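Local coordinates for protein peptide ABC transporter permease (Staphylococcus hominis, PDB 6EXS) that probably carries peptides and thioalcohol-conjugated peptides, the precursors of axillary malodour, across the membrane as a POT family member of the major facilitator superfamily, at residues A[283-294]-A[478-487]. Sequence-based numbering, arbitrary orientation.
Sequences SRVKAFIPLFIL and ILVFSPKITK
Lys487 starts with CG anti to its own carbonyl carbon (chi1 -64°) and runs extended beyond it, and this straight chain takes its amine to helix 279-302. There Lys487 NZ donates a hydrogen bond to Ser283 O (3.1 Å). It meets the carbonyl at 132° and is tilted 28° from its plane. Ala287 N reaches the same oxygen from the opposite face, so two donors grip it. On the way, Lys487 CD passes Ala287 CB at 3.9 Å. Lys286 lies roughly perpendicular to the Lys487 side chain, and a bend at its last torsion lets Lys286 NZ bond Ser283 OG (2.8 Å). Lys286 NZ and Lys487 NZ lie 4.6 Å apart, like charges that probably repel each other.

Ala287 CB also rests on Ile485 O (3.3 Å). Beyond this, side-chain packing is apolar. The Ile485 and Pro290 side chains lie side by side, pointing in opposite senses, with Ile485 CD1 4.0 Å from Pro290 CB. Ile478 CG2 meets Pro290 CB at 3.8 Å. The same methyl also touches Leu294 CD1. Pro290 lies where helix 279-302 kinks.

The contact thus joins the end of helix 460-479, short helix 482-485 and the C-terminal lysine to helix 279-302. Leu294 and Ser482 also touch helix 364-389, while Phe288 and Phe292 pack on helices 249-273 and 430-451.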
# COMPACT_ATOMS: atom_id res chain seq x y z
N SER A 283 -15.55 -8.56 -22.17
CA SER A 283 -14.76 -7.64 -22.99
C SER A 283 -14.09 -6.52 -22.17
O SER A 283 -12.99 -6.10 -22.52
CB SER A 283 -15.59 -7.06 -24.13
OG SER A 283 -15.49 -7.88 -25.27
N ARG A 284 -14.74 -6.07 -21.08
CA ARG A 284 -14.21 -5.05 -20.18
C ARG A 284 -13.11 -5.64 -19.28
O ARG A 284 -12.20 -4.91 -18.87
CB ARG A 284 -15.32 -4.43 -19.33
CG ARG A 284 -16.30 -3.55 -20.11
CD ARG A 284 -17.33 -2.89 -19.21
NE ARG A 284 -18.09 -3.87 -18.43
CZ ARG A 284 -19.02 -3.56 -17.53
NH1 ARG A 284 -19.33 -2.29 -17.30
NH2 ARG A 284 -19.66 -4.52 -16.87
N VAL A 285 -13.19 -6.96 -18.98
CA VAL A 285 -12.21 -7.71 -18.17
C VAL A 285 -10.88 -7.79 -18.94
O VAL A 285 -9.84 -7.45 -18.38
CB VAL A 285 -12.73 -9.11 -17.73
CG1 VAL A 285 -11.64 -9.94 -17.06
CG2 VAL A 285 -13.95 -8.99 -16.82
N LYS A 286 -10.92 -8.20 -20.23
CA LYS A 286 -9.72 -8.27 -21.07
C LYS A 286 -9.15 -6.87 -21.34
O LYS A 286 -7.93 -6.73 -21.49
CB LYS A 286 -9.94 -9.10 -22.36
CG LYS A 286 -11.07 -8.64 -23.26
CD LYS A 286 -11.05 -9.39 -24.59
CE LYS A 286 -12.16 -8.97 -25.52
NZ LYS A 286 -13.39 -9.77 -25.31
N ALA A 287 -10.02 -5.84 -21.33
CA ALA A 287 -9.63 -4.44 -21.50
C ALA A 287 -8.84 -3.94 -20.28
O ALA A 287 -8.09 -2.97 -20.41
CB ALA A 287 -10.87 -3.57 -21.70
N PHE A 288 -9.02 -4.59 -19.10
CA PHE A 288 -8.33 -4.24 -17.86
C PHE A 288 -6.91 -4.81 -17.78
O PHE A 288 -6.06 -4.21 -17.12
CB PHE A 288 -9.16 -4.61 -16.60
CG PHE A 288 -8.66 -3.92 -15.35
CD1 PHE A 288 -9.08 -2.63 -15.03
CD2 PHE A 288 -7.74 -4.53 -14.50
CE1 PHE A 288 -8.59 -1.97 -13.89
CE2 PHE A 288 -7.25 -3.88 -13.37
CZ PHE A 288 -7.69 -2.60 -13.07
N ILE A 289 -6.64 -5.95 -18.46
CA ILE A 289 -5.32 -6.62 -18.51
C ILE A 289 -4.19 -5.60 -18.84
O ILE A 289 -3.25 -5.55 -18.04
CB ILE A 289 -5.32 -7.88 -19.43
CG1 ILE A 289 -6.16 -9.01 -18.81
CG2 ILE A 289 -3.90 -8.36 -19.74
CD1 ILE A 289 -6.69 -10.08 -19.79
N PRO A 290 -4.25 -4.74 -19.91
CA PRO A 290 -3.15 -3.77 -20.14
C PRO A 290 -3.04 -2.74 -19.01
O PRO A 290 -1.91 -2.37 -18.66
CB PRO A 290 -3.53 -3.10 -21.46
CG PRO A 290 -4.50 -4.02 -22.10
CD PRO A 290 -5.26 -4.63 -20.98
N LEU A 291 -4.19 -2.32 -18.43
CA LEU A 291 -4.26 -1.39 -17.29
C LEU A 291 -3.60 -2.02 -16.04
O LEU A 291 -3.03 -1.30 -15.22
CB LEU A 291 -5.71 -0.96 -16.98
CG LEU A 291 -6.44 -0.11 -18.03
CD1 LEU A 291 -7.93 -0.16 -17.83
CD2 LEU A 291 -5.99 1.33 -17.98
N PHE A 292 -3.68 -3.38 -15.91
CA PHE A 292 -3.06 -4.13 -14.81
C PHE A 292 -1.52 -4.06 -14.92
O PHE A 292 -0.85 -3.81 -13.91
CB PHE A 292 -3.54 -5.60 -14.74
CG PHE A 292 -3.02 -6.33 -13.52
CD1 PHE A 292 -1.77 -6.95 -13.55
CD2 PHE A 292 -3.74 -6.35 -12.34
CE1 PHE A 292 -1.25 -7.55 -12.40
CE2 PHE A 292 -3.22 -6.95 -11.19
CZ PHE A 292 -1.98 -7.54 -11.22
N ILE A 293 -0.97 -4.28 -16.14
CA ILE A 293 0.46 -4.20 -16.46
C ILE A 293 0.94 -2.76 -16.19
O ILE A 293 1.90 -2.58 -15.43
CB ILE A 293 0.79 -4.68 -17.91
CG1 ILE A 293 0.09 -6.02 -18.29
CG2 ILE A 293 2.31 -4.76 -18.17
CD1 ILE A 293 0.42 -7.31 -17.42
N LEU A 294 0.25 -1.74 -16.76
CA LEU A 294 0.59 -0.33 -16.56
C LEU A 294 0.60 0.05 -15.08
O LEU A 294 1.54 0.73 -14.63
CB LEU A 294 -0.34 0.61 -17.36
CG LEU A 294 -0.19 0.64 -18.90
CD1 LEU A 294 -1.13 1.65 -19.51
CD2 LEU A 294 1.23 0.98 -19.33
N ILE A 478 1.85 -0.48 -25.28
CA ILE A 478 0.43 -0.52 -24.88
C ILE A 478 -0.32 0.74 -25.37
O ILE A 478 -1.43 0.60 -25.91
CB ILE A 478 0.28 -0.79 -23.35
CG1 ILE A 478 0.72 -2.23 -23.01
CG2 ILE A 478 -1.14 -0.50 -22.82
CD1 ILE A 478 1.01 -2.53 -21.53
N LEU A 479 0.28 1.95 -25.20
CA LEU A 479 -0.26 3.26 -25.57
C LEU A 479 -0.84 3.33 -26.98
O LEU A 479 -1.88 3.97 -27.17
CB LEU A 479 0.78 4.38 -25.35
CG LEU A 479 0.39 5.86 -25.56
CD1 LEU A 479 -0.89 6.24 -24.82
CD2 LEU A 479 1.52 6.79 -25.14
N VAL A 480 -0.20 2.67 -27.97
CA VAL A 480 -0.68 2.68 -29.36
C VAL A 480 -2.02 1.90 -29.53
O VAL A 480 -2.72 2.10 -30.53
CB VAL A 480 0.40 2.26 -30.40
CG1 VAL A 480 1.66 3.12 -30.29
CG2 VAL A 480 0.74 0.77 -30.30
N PHE A 481 -2.38 1.04 -28.54
CA PHE A 481 -3.61 0.24 -28.53
C PHE A 481 -4.71 0.85 -27.65
O PHE A 481 -5.79 0.25 -27.52
CB PHE A 481 -3.32 -1.21 -28.13
CG PHE A 481 -2.38 -1.93 -29.07
CD1 PHE A 481 -2.84 -2.45 -30.28
CD2 PHE A 481 -1.04 -2.09 -28.75
CE1 PHE A 481 -1.96 -3.11 -31.15
CE2 PHE A 481 -0.16 -2.74 -29.63
CZ PHE A 481 -0.63 -3.25 -30.82
N SER A 482 -4.45 2.05 -27.07
CA SER A 482 -5.34 2.83 -26.20
C SER A 482 -6.78 3.05 -26.75
O SER A 482 -7.70 2.92 -25.93
CB SER A 482 -4.72 4.17 -25.82
OG SER A 482 -5.60 4.96 -25.05
N PRO A 483 -7.03 3.37 -28.06
CA PRO A 483 -8.43 3.54 -28.51
C PRO A 483 -9.26 2.25 -28.42
O PRO A 483 -10.46 2.33 -28.10
CB PRO A 483 -8.29 4.03 -29.96
CG PRO A 483 -6.88 4.49 -30.09
CD PRO A 483 -6.10 3.60 -29.19
N LYS A 484 -8.64 1.07 -28.65
CA LYS A 484 -9.31 -0.23 -28.59
C LYS A 484 -9.61 -0.69 -27.17
O LYS A 484 -10.59 -1.39 -26.95
CB LYS A 484 -8.52 -1.30 -29.36
CG LYS A 484 -8.84 -1.35 -30.86
CD LYS A 484 -7.76 -0.71 -31.73
CE LYS A 484 -6.62 -1.66 -32.05
NZ LYS A 484 -5.50 -0.97 -32.73
N ILE A 485 -8.75 -0.29 -26.20
CA ILE A 485 -8.85 -0.62 -24.78
C ILE A 485 -10.14 -0.04 -24.15
O ILE A 485 -10.80 -0.73 -23.38
CB ILE A 485 -7.55 -0.22 -24.01
CG1 ILE A 485 -6.35 -1.10 -24.46
CG2 ILE A 485 -7.72 -0.27 -22.47
CD1 ILE A 485 -4.92 -0.50 -24.23
N THR A 486 -10.49 1.21 -24.50
CA THR A 486 -11.68 1.90 -23.96
C THR A 486 -12.97 1.23 -24.47
O THR A 486 -13.30 1.32 -25.66
CB THR A 486 -11.60 3.41 -24.21
OG1 THR A 486 -11.63 3.66 -25.62
CG2 THR A 486 -10.36 4.04 -23.60
N LYS A 487 -13.65 0.51 -23.55
CA LYS A 487 -14.88 -0.25 -23.83
C LYS A 487 -16.02 0.11 -22.86
O LYS A 487 -15.96 -0.20 -21.67
CB LYS A 487 -14.61 -1.76 -23.82
CG LYS A 487 -13.66 -2.23 -24.92
CD LYS A 487 -13.27 -3.67 -24.71
CE LYS A 487 -12.16 -4.12 -25.63
NZ LYS A 487 -11.76 -5.52 -25.35